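Local coordinates for C-1-tetrahydrofolate synthase, cytoplasmic, putative (Trypanosoma brucei, PDB 4CJX), which probably catalyses the NADP-dependent oxidation of methylenetetrahydrofolate and the hydrolysis of the resulting methenyl form, acting as a homodimer in one-carbon metabolism, at residues 35-40 with 301-306; 234-239 with 255-260; 60-65 with 104-109. All coordinates share one frame; numbering follows the deposited sequence.

How the contacts relate
Contact 1 joins the first long helix of the chain to the last, so contacts 2 and 3 both lie inside the loop it closes. Contact 3 belongs to the catalytic region and contact 2 to the NAD(P)-binding region. Their centres are about 27 Å apart. The centre of contact 1 is about 21 Å from that of contact 2 and about 23 Å from that of contact 3. The contacts lie at different distances from the bound inhibitor. The V301 side chain of contact 1 lies about 4 Å from it and touches it. The V257 side chain of contact 2 is about 7 Å from the bound inhibitor. The I62 side chain of contact 3 is about 9 Å from the bound inhibitor.

Contact 1: 35-40 with 301-306; sequences KAIQKE and VSMLLK
I37 and Q38 meet S302, M303 and L305 in a nearly parallel helix-helix packing. Helix 30-51 belongs to the catalytic region. Helix 296-316 is the long C-terminal helix, and here it packs back against that first helix. The axes of the two segments approach to 9.7 Å, at 21°.

The polar link is a single hydrogen bond. Q38 NE2 donates to S302 OG at 2.6 Å. The bond is bent, with 133° at the hydrogen, and the hydroxyl lies 29° out of the amide plane. It is unusually short for a bond so bent, so its exact length is doubtful. The Q38 chain is extended beyond CG, and this carries the amide across to the other helix. S302 OG also makes a weak hydrogen bond to P298 O, one turn earlier on its own helix.

Apolar atoms flank this bond. Q38 CG lies 4.2 Å from L305 CD1, and I37 CG2 is 4.0 Å from S302 CB. L305 also packs on A80 and A81 of helix 68-83, while M303 reaches S169 and A170 of helix 166-178. V301 touches the bound inhibitor, so the contact borders the ligand pocket. The M303 chain is bent at chi2 and chi3, which brings its methyl back toward helix 30-51. The M303 and I37 side chains cross at about a right angle. M303 CE lies 3.3 Å from I37 CD1, tighter than usual contact, so the exact placing of these methyls is doubtful.

Contact 2: 234-239 with 255-260; sequences VSAAGQ and IDVGTT
The NADP(+) site borders this contact, where S235 and A236 meet V257 at the ends of two neighbouring parallel strands. T259 is a known NADP(+)-binding residue of this protein, with no cofactor bound at it in this chain. Two more such residues lie close by: the side chains of A236 and A196, and those of Q239 and S216, are about 4 Å apart.

S235 N donates to I255 O at 3.0 Å. S235 O then accepts from V257 N at 2.8 Å. G258 N adds a weak bond to the same oxygen.

V257 packs over the end of strand 232-235. V257 CB is 3.7 Å from A236 CB. V257 CG1 is anti to the backbone N (chi1 -169°); V257 CG2, beside that nitrogen, lies 4.0 Å from V234 CG1. V257 CB also sits 3.2 Å from S235 O.

The strands are adjacent in the parallel sheet of the Rossmann-type NAD(P)-binding domain. V234 and I255 point to the face packed by V171 and L175 of helix 166-178. S235 and D256 point to the other face. There the D276 carboxylate bonds to S235 OG and the backbone N of A237, G238 and Q239, while D276 N bonds to D256 OD1 and V277 N to D256 OD2.

D256 forms an Asx turn: D256 OD1 accepts from G258 N at 3.2 Å, on the anti side and 30° out of the carboxylate plane. Beyond the turn, T260 OG1 rests 3.2 Å from G238 C.

Contact 3: 60-65 with 104-109; sequences STIICG and REVIRL
I62 lays its CD1 methyl among L109, V106 and E105 of the facing helix. The nearest of the three is L109, with I62 CD1 3.8 Å from L109 CD1. The two side chains slide past each other in opposite directions. V106 comes in differently: it crosses I62 at about a right angle and brings V106 CG2 to 4.0 Å from I62 CD1. E105 adds its aliphatic part; E105 CG is 4.4 Å from I62 CD1. The I62 chain has CG1 anti to the carbonyl carbon (chi1 -61°) and is extended beyond it, which carries CD1 outward from the strand to the helix.

This is alpha/beta packing in the catalytic region. Strand 58-64 is the middle of a parallel three-strand sheet, between 87-93 and 117-120. Helix 99-110 lies in the beta-alpha-beta crossover from strand 87-93 to strand 117-120 and passes over the middle strand. Strand and helix segments run antiparallel, at 175°, with axes 10.5 Å apart. Helix 68-83 covers the other face of the sheet. I62 and E105 also pack on V91 of strand 87-93, and L109 on I118 of strand 117-120.

L109 bridges two positions of the strand, because its methyls also reach S60. L109 CD1 lies 3.0 Å from S60 OG, a tight contact whose exact length is doubtful. L109 CD2 is 3.6 Å from S60 OG. S60 is buried, and its OG is hydrogen-bonded to F89 O of strand 87-93.

Contact 1: 35-40 with 301-306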
loop_
_atom_site.group_PDB
_atom_site.type_symbol
_atom_site.label_atom_id
_atom_site.label_comp_id
_atom_site.label_asym_id
_atom_site.label_seq_id
_atom_site.Cartn_x
_atom_site.Cartn_y
_atom_site.Cartn_z
ATOM N N LYS B 35 23.480 5.261 17.569
ATOM C CA LYS B 35 24.542 4.810 18.470
ATOM C C LYS B 35 24.043 3.721 19.443
ATOM O O LYS B 35 24.686 2.662 19.578
ATOM C CB LYS B 35 25.120 5.992 19.253
ATOM C CG LYS B 35 26.628 6.010 19.416
ATOM N N ALA B 36 22.910 3.969 20.108
ATOM C CA ALA B 36 22.390 3.017 21.105
ATOM C C ALA B 36 21.957 1.705 20.459
ATOM O O ALA B 36 22.304 0.616 20.931
ATOM C CB ALA B 36 21.236 3.614 21.900
ATOM N N ILE B 37 21.222 1.813 19.370
ATOM C CA ILE B 37 20.846 0.653 18.585
ATOM C C ILE B 37 22.082 -0.140 18.167
ATOM O O ILE B 37 22.129 -1.358 18.345
ATOM C CB ILE B 37 20.084 1.081 17.325
ATOM C CG1 ILE B 37 18.714 1.684 17.717
ATOM C CG2 ILE B 37 19.952 -0.088 16.356
ATOM C CD1 ILE B 37 17.968 2.389 16.597
ATOM N N GLN B 38 23.081 0.539 17.612
ATOM C CA GLN B 38 24.256 -0.167 17.095
ATOM C C GLN B 38 25.102 -0.794 18.197
ATOM O O GLN B 38 25.785 -1.786 17.970
ATOM C CB GLN B 38 25.069 0.751 16.184
ATOM C CG GLN B 38 24.333 0.955 14.868
ATOM C CD GLN B 38 24.922 2.014 13.959
ATOM O OE1 GLN B 38 26.101 2.366 14.045
ATOM N NE2 GLN B 38 24.091 2.533 13.069
ATOM N N LYS B 39 25.028 -0.236 19.401
ATOM C CA LYS B 39 25.724 -0.805 20.552
ATOM C C LYS B 39 25.097 -2.136 20.925
ATOM O O LYS B 39 25.794 -3.063 21.340
ATOM C CB LYS B 39 25.670 0.149 21.758
ATOM C CG LYS B 39 26.354 -0.399 23.000
ATOM N N GLU B 40 23.779 -2.225 20.783
ATOM C CA GLU B 40 23.056 -3.423 21.168
ATOM C C GLU B 40 23.234 -4.476 20.085
ATOM O O GLU B 40 23.414 -5.645 20.395
ATOM C CB GLU B 40 21.576 -3.123 21.407
ATOM N N VAL B 301 20.231 4.005 8.494
ATOM C CA VAL B 301 21.353 3.067 8.419
ATOM C C VAL B 301 21.238 1.979 9.485
ATOM O O VAL B 301 21.483 0.797 9.200
ATOM C CB VAL B 301 22.721 3.776 8.573
ATOM C CG1 VAL B 301 23.864 2.769 8.620
ATOM C CG2 VAL B 301 22.945 4.784 7.455
ATOM N N SER B 302 20.867 2.374 10.706
ATOM C CA SER B 302 20.724 1.435 11.818
ATOM C C SER B 302 19.619 0.407 11.574
ATOM O O SER B 302 19.738 -0.749 11.978
ATOM C CB SER B 302 20.434 2.185 13.128
ATOM O OG SER B 302 21.529 3.030 13.444
ATOM N N MET B 303 18.543 0.833 10.938
ATOM C CA MET B 303 17.449 -0.091 10.624
ATOM C C MET B 303 17.826 -1.131 9.560
ATOM O O MET B 303 17.292 -2.240 9.572
ATOM C CB MET B 303 16.194 0.672 10.190
ATOM C CG MET B 303 15.576 1.564 11.268
ATOM S SD MET B 303 15.273 0.721 12.834
ATOM C CE MET B 303 16.730 1.144 13.758
ATOM N N LEU B 304 18.714 -0.769 8.642
ATOM C CA LEU B 304 19.203 -1.708 7.639
ATOM C C LEU B 304 19.985 -2.811 8.343
ATOM O O LEU B 304 19.860 -3.969 7.994
ATOM C CB LEU B 304 20.091 -1.016 6.599
ATOM C CG LEU B 304 20.998 -1.912 5.747
ATOM C CD1 LEU B 304 20.173 -2.846 4.871
ATOM C CD2 LEU B 304 21.944 -1.089 4.890
ATOM N N LEU B 305 20.788 -2.422 9.334
ATOM C CA LEU B 305 21.578 -3.369 10.121
ATOM C C LEU B 305 20.656 -4.274 10.964
ATOM O O LEU B 305 20.911 -5.467 11.124
ATOM C CB LEU B 305 22.572 -2.624 11.013
ATOM C CG LEU B 305 23.583 -1.711 10.306
ATOM C CD1 LEU B 305 24.639 -1.256 11.297
ATOM C CD2 LEU B 305 24.253 -2.384 9.123
ATOM N N LYS B 306 19.579 -3.685 11.492
ATOM C CA LYS B 306 18.579 -4.445 12.235
ATOM C C LYS B 306 17.893 -5.507 11.335
ATOM O O LYS B 306 17.883 -6.693 11.674
ATOM C CB LYS B 306 17.576 -3.491 12.904
ATOM C CG LYS B 306 16.693 -4.172 13.939
ATOM C CD LYS B 306 15.901 -3.165 14.749
ATOM C CE LYS B 306 15.076 -3.835 15.846
ATOM N NZ LYS B 306 13.873 -3.000 16.191
#

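Contact 2: 234-239 with 255-260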
loop_
_atom_site.group_PDB
_atom_site.type_symbol
_atom_site.label_atom_id
_atom_site.label_comp_id
_atom_site.label_asym_id
_atom_site.label_seq_id
_atom_site.Cartn_x
_atom_site.Cartn_y
_atom_site.Cartn_z
ATOM N N VAL B 234 5.181 13.793 8.885
ATOM C CA VAL B 234 6.266 13.062 8.299
ATOM C C VAL B 234 6.475 13.543 6.890
ATOM O O VAL B 234 5.726 13.191 5.980
ATOM C CB VAL B 234 6.012 11.550 8.245
ATOM C CG1 VAL B 234 7.230 10.872 7.658
ATOM C CG2 VAL B 234 5.694 11.014 9.643
ATOM N N SER B 235 7.541 14.329 6.712
ATOM C CA SER B 235 7.853 14.910 5.428
ATOM C C SER B 235 8.963 14.142 4.708
ATOM O O SER B 235 10.099 14.142 5.149
ATOM C CB SER B 235 8.274 16.376 5.578
ATOM O OG SER B 235 8.026 17.017 4.345
ATOM N N ALA B 236 8.623 13.562 3.569
ATOM C CA ALA B 236 9.555 12.746 2.785
ATOM C C ALA B 236 9.377 13.050 1.304
ATOM O O ALA B 236 9.290 12.152 0.455
ATOM C CB ALA B 236 9.297 11.276 3.071
ATOM N N ALA B 237 9.316 14.329 0.990
ATOM C CA ALA B 237 9.047 14.781 -0.370
ATOM C C ALA B 237 10.302 15.219 -1.102
ATOM O O ALA B 237 10.274 15.315 -2.305
ATOM C CB ALA B 237 8.035 15.922 -0.342
ATOM N N GLY B 238 11.386 15.523 -0.384
ATOM C CA GLY B 238 12.657 15.906 -1.027
ATOM C C GLY B 238 12.543 17.266 -1.679
ATOM O O GLY B 238 12.841 17.440 -2.859
ATOM N N GLN B 239 12.075 18.229 -0.893
ATOM C CA GLN B 239 11.841 19.574 -1.365
ATOM C C GLN B 239 12.188 20.488 -0.215
ATOM O O GLN B 239 11.420 20.602 0.727
ATOM C CB GLN B 239 10.369 19.770 -1.722
ATOM C CG GLN B 239 10.042 21.150 -2.257
ATOM C CD GLN B 239 10.581 21.320 -3.642
ATOM O OE1 GLN B 239 10.212 20.580 -4.555
ATOM N NE2 GLN B 239 11.480 22.259 -3.811
ATOM N N ILE B 255 8.739 14.893 11.821
ATOM C CA ILE B 255 9.799 13.995 11.424
ATOM C C ILE B 255 10.198 14.361 10.006
ATOM O O ILE B 255 9.422 14.193 9.061
ATOM C CB ILE B 255 9.375 12.521 11.428
ATOM C CG1 ILE B 255 8.640 12.125 12.697
ATOM C CG2 ILE B 255 10.595 11.632 11.246
ATOM C CD1 ILE B 255 9.405 12.354 13.978
ATOM N N ASP B 256 11.420 14.870 9.875
ATOM C CA ASP B 256 11.928 15.363 8.613
ATOM C C ASP B 256 12.814 14.343 7.905
ATOM O O ASP B 256 13.992 14.195 8.232
ATOM C CB ASP B 256 12.694 16.667 8.845
ATOM C CG ASP B 256 12.944 17.423 7.572
ATOM O OD1 ASP B 256 12.684 16.857 6.489
ATOM O OD2 ASP B 256 13.407 18.599 7.642
ATOM N N VAL B 257 12.252 13.684 6.905
ATOM C CA VAL B 257 12.952 12.677 6.100
ATOM C C VAL B 257 13.682 13.262 4.880
ATOM O O VAL B 257 14.514 12.608 4.295
ATOM C CB VAL B 257 11.954 11.589 5.622
ATOM C CG1 VAL B 257 12.689 10.394 5.022
ATOM C CG2 VAL B 257 11.086 11.143 6.782
ATOM N N GLY B 258 13.384 14.496 4.499
ATOM C CA GLY B 258 14.052 15.113 3.358
ATOM C C GLY B 258 15.566 15.106 3.500
ATOM O O GLY B 258 16.100 15.358 4.586
ATOM N N THR B 259 16.265 14.794 2.415
ATOM C CA THR B 259 17.717 14.912 2.380
ATOM C C THR B 259 18.078 15.435 1.000
ATOM O O THR B 259 18.590 14.675 0.185
ATOM C CB THR B 259 18.412 13.542 2.529
ATOM O OG1 THR B 259 17.759 12.595 1.664
ATOM C CG2 THR B 259 18.353 13.040 3.962
ATOM N N THR B 260 17.801 16.706 0.724
ATOM C CA THR B 260 18.032 17.242 -0.596
ATOM C C THR B 260 19.364 18.024 -0.693
ATOM O O THR B 260 19.605 18.940 0.089
ATOM C CB THR B 260 16.872 18.151 -1.023
ATOM O OG1 THR B 260 15.642 17.409 -1.000
ATOM C CG2 THR B 260 17.122 18.754 -2.440
#

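Contact 3: 60-65 with 104-109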
loop_
_atom_site.group_PDB
_atom_site.type_symbol
_atom_site.label_atom_id
_atom_site.label_comp_id
_atom_site.label_asym_id
_atom_site.label_seq_id
_atom_site.Cartn_x
_atom_site.Cartn_y
_atom_site.Cartn_z
ATOM N N SER B 60 25.414 -6.965 1.699
ATOM C CA SER B 60 25.885 -6.552 0.409
ATOM C C SER B 60 25.289 -5.211 0.001
ATOM O O SER B 60 24.080 -5.063 0.023
ATOM C CB SER B 60 25.523 -7.590 -0.642
ATOM O OG SER B 60 26.049 -7.148 -1.882
ATOM N N THR B 61 26.133 -4.259 -0.408
ATOM C CA THR B 61 25.659 -3.016 -1.045
ATOM C C THR B 61 26.224 -2.824 -2.457
ATOM O O THR B 61 27.434 -2.874 -2.662
ATOM C CB THR B 61 26.053 -1.785 -0.222
ATOM O OG1 THR B 61 27.463 -1.801 -0.027
ATOM C CG2 THR B 61 25.347 -1.773 1.132
ATOM N N ILE B 62 25.328 -2.585 -3.407
ATOM C CA ILE B 62 25.655 -2.335 -4.790
ATOM C C ILE B 62 25.368 -0.875 -5.096
ATOM O O ILE B 62 24.265 -0.401 -4.890
ATOM C CB ILE B 62 24.792 -3.201 -5.724
ATOM C CG1 ILE B 62 25.031 -4.699 -5.461
ATOM C CG2 ILE B 62 25.069 -2.854 -7.178
ATOM C CD1 ILE B 62 24.073 -5.612 -6.203
ATOM N N ILE B 63 26.374 -0.165 -5.582
ATOM C CA ILE B 63 26.198 1.189 -6.058
ATOM C C ILE B 63 26.555 1.254 -7.539
ATOM O O ILE B 63 27.576 0.713 -7.968
ATOM C CB ILE B 63 27.008 2.193 -5.207
ATOM C CG1 ILE B 63 26.784 3.630 -5.698
ATOM C CG2 ILE B 63 28.496 1.877 -5.232
ATOM C CD1 ILE B 63 27.370 4.683 -4.775
ATOM N N CYS B 64 25.676 1.873 -8.320
ATOM C CA CYS B 64 25.915 2.127 -9.730
ATOM C C CYS B 64 26.177 3.627 -9.901
ATOM O O CYS B 64 25.411 4.452 -9.402
ATOM C CB CYS B 64 24.702 1.726 -10.571
ATOM S SG CYS B 64 24.247 -0.024 -10.517
ATOM N N GLY B 65 27.256 3.968 -10.600
ATOM C CA GLY B 65 27.596 5.350 -10.891
ATOM C C GLY B 65 28.274 6.024 -9.719
ATOM O O GLY B 65 28.709 5.369 -8.772
ATOM N N ARG B 104 23.213 -10.111 -13.018
ATOM C CA ARG B 104 24.164 -11.192 -12.741
ATOM C C ARG B 104 24.847 -11.009 -11.387
ATOM O O ARG B 104 25.086 -11.966 -10.650
ATOM N N GLU B 105 25.157 -9.760 -11.062
ATOM C CA GLU B 105 25.745 -9.429 -9.779
ATOM C C GLU B 105 24.752 -9.680 -8.602
ATOM O O GLU B 105 25.117 -10.224 -7.546
ATOM C CB GLU B 105 26.210 -7.977 -9.828
ATOM C CG GLU B 105 27.100 -7.578 -8.678
ATOM C CD GLU B 105 28.328 -8.455 -8.579
ATOM O OE1 GLU B 105 29.047 -8.608 -9.596
ATOM O OE2 GLU B 105 28.577 -8.995 -7.476
ATOM N N VAL B 106 23.491 -9.306 -8.792
ATOM C CA VAL B 106 22.442 -9.627 -7.801
ATOM C C VAL B 106 22.344 -11.150 -7.586
ATOM O O VAL B 106 22.319 -11.622 -6.456
ATOM C CB VAL B 106 21.076 -9.007 -8.194
ATOM C CG1 VAL B 106 19.950 -9.537 -7.320
ATOM C CG2 VAL B 106 21.139 -7.488 -8.088
ATOM N N ILE B 107 22.336 -11.910 -8.675
ATOM C CA ILE B 107 22.208 -13.373 -8.611
ATOM C C ILE B 107 23.394 -14.035 -7.906
ATOM O O ILE B 107 23.208 -14.931 -7.074
ATOM C CB ILE B 107 21.993 -13.959 -10.022
ATOM C CG1 ILE B 107 20.588 -13.572 -10.503
ATOM C CG2 ILE B 107 22.196 -15.487 -10.046
ATOM C CD1 ILE B 107 20.432 -13.642 -12.002
ATOM N N ARG B 108 24.600 -13.570 -8.223
ATOM C CA ARG B 108 25.802 -14.004 -7.526
ATOM C C ARG B 108 25.635 -13.864 -6.011
ATOM O O ARG B 108 25.901 -14.807 -5.246
ATOM C CB ARG B 108 27.015 -13.202 -8.009
ATOM N N LEU B 109 25.149 -12.707 -5.577
ATOM C CA LEU B 109 24.944 -12.464 -4.148
ATOM C C LEU B 109 23.813 -13.321 -3.551
ATOM O O LEU B 109 23.875 -13.680 -2.376
ATOM C CB LEU B 109 24.705 -10.977 -3.887
ATOM C CG LEU B 109 25.923 -10.124 -4.270
ATOM C CD1 LEU B 109 25.519 -8.665 -4.414
ATOM C CD2 LEU B 109 27.039 -10.317 -3.264
#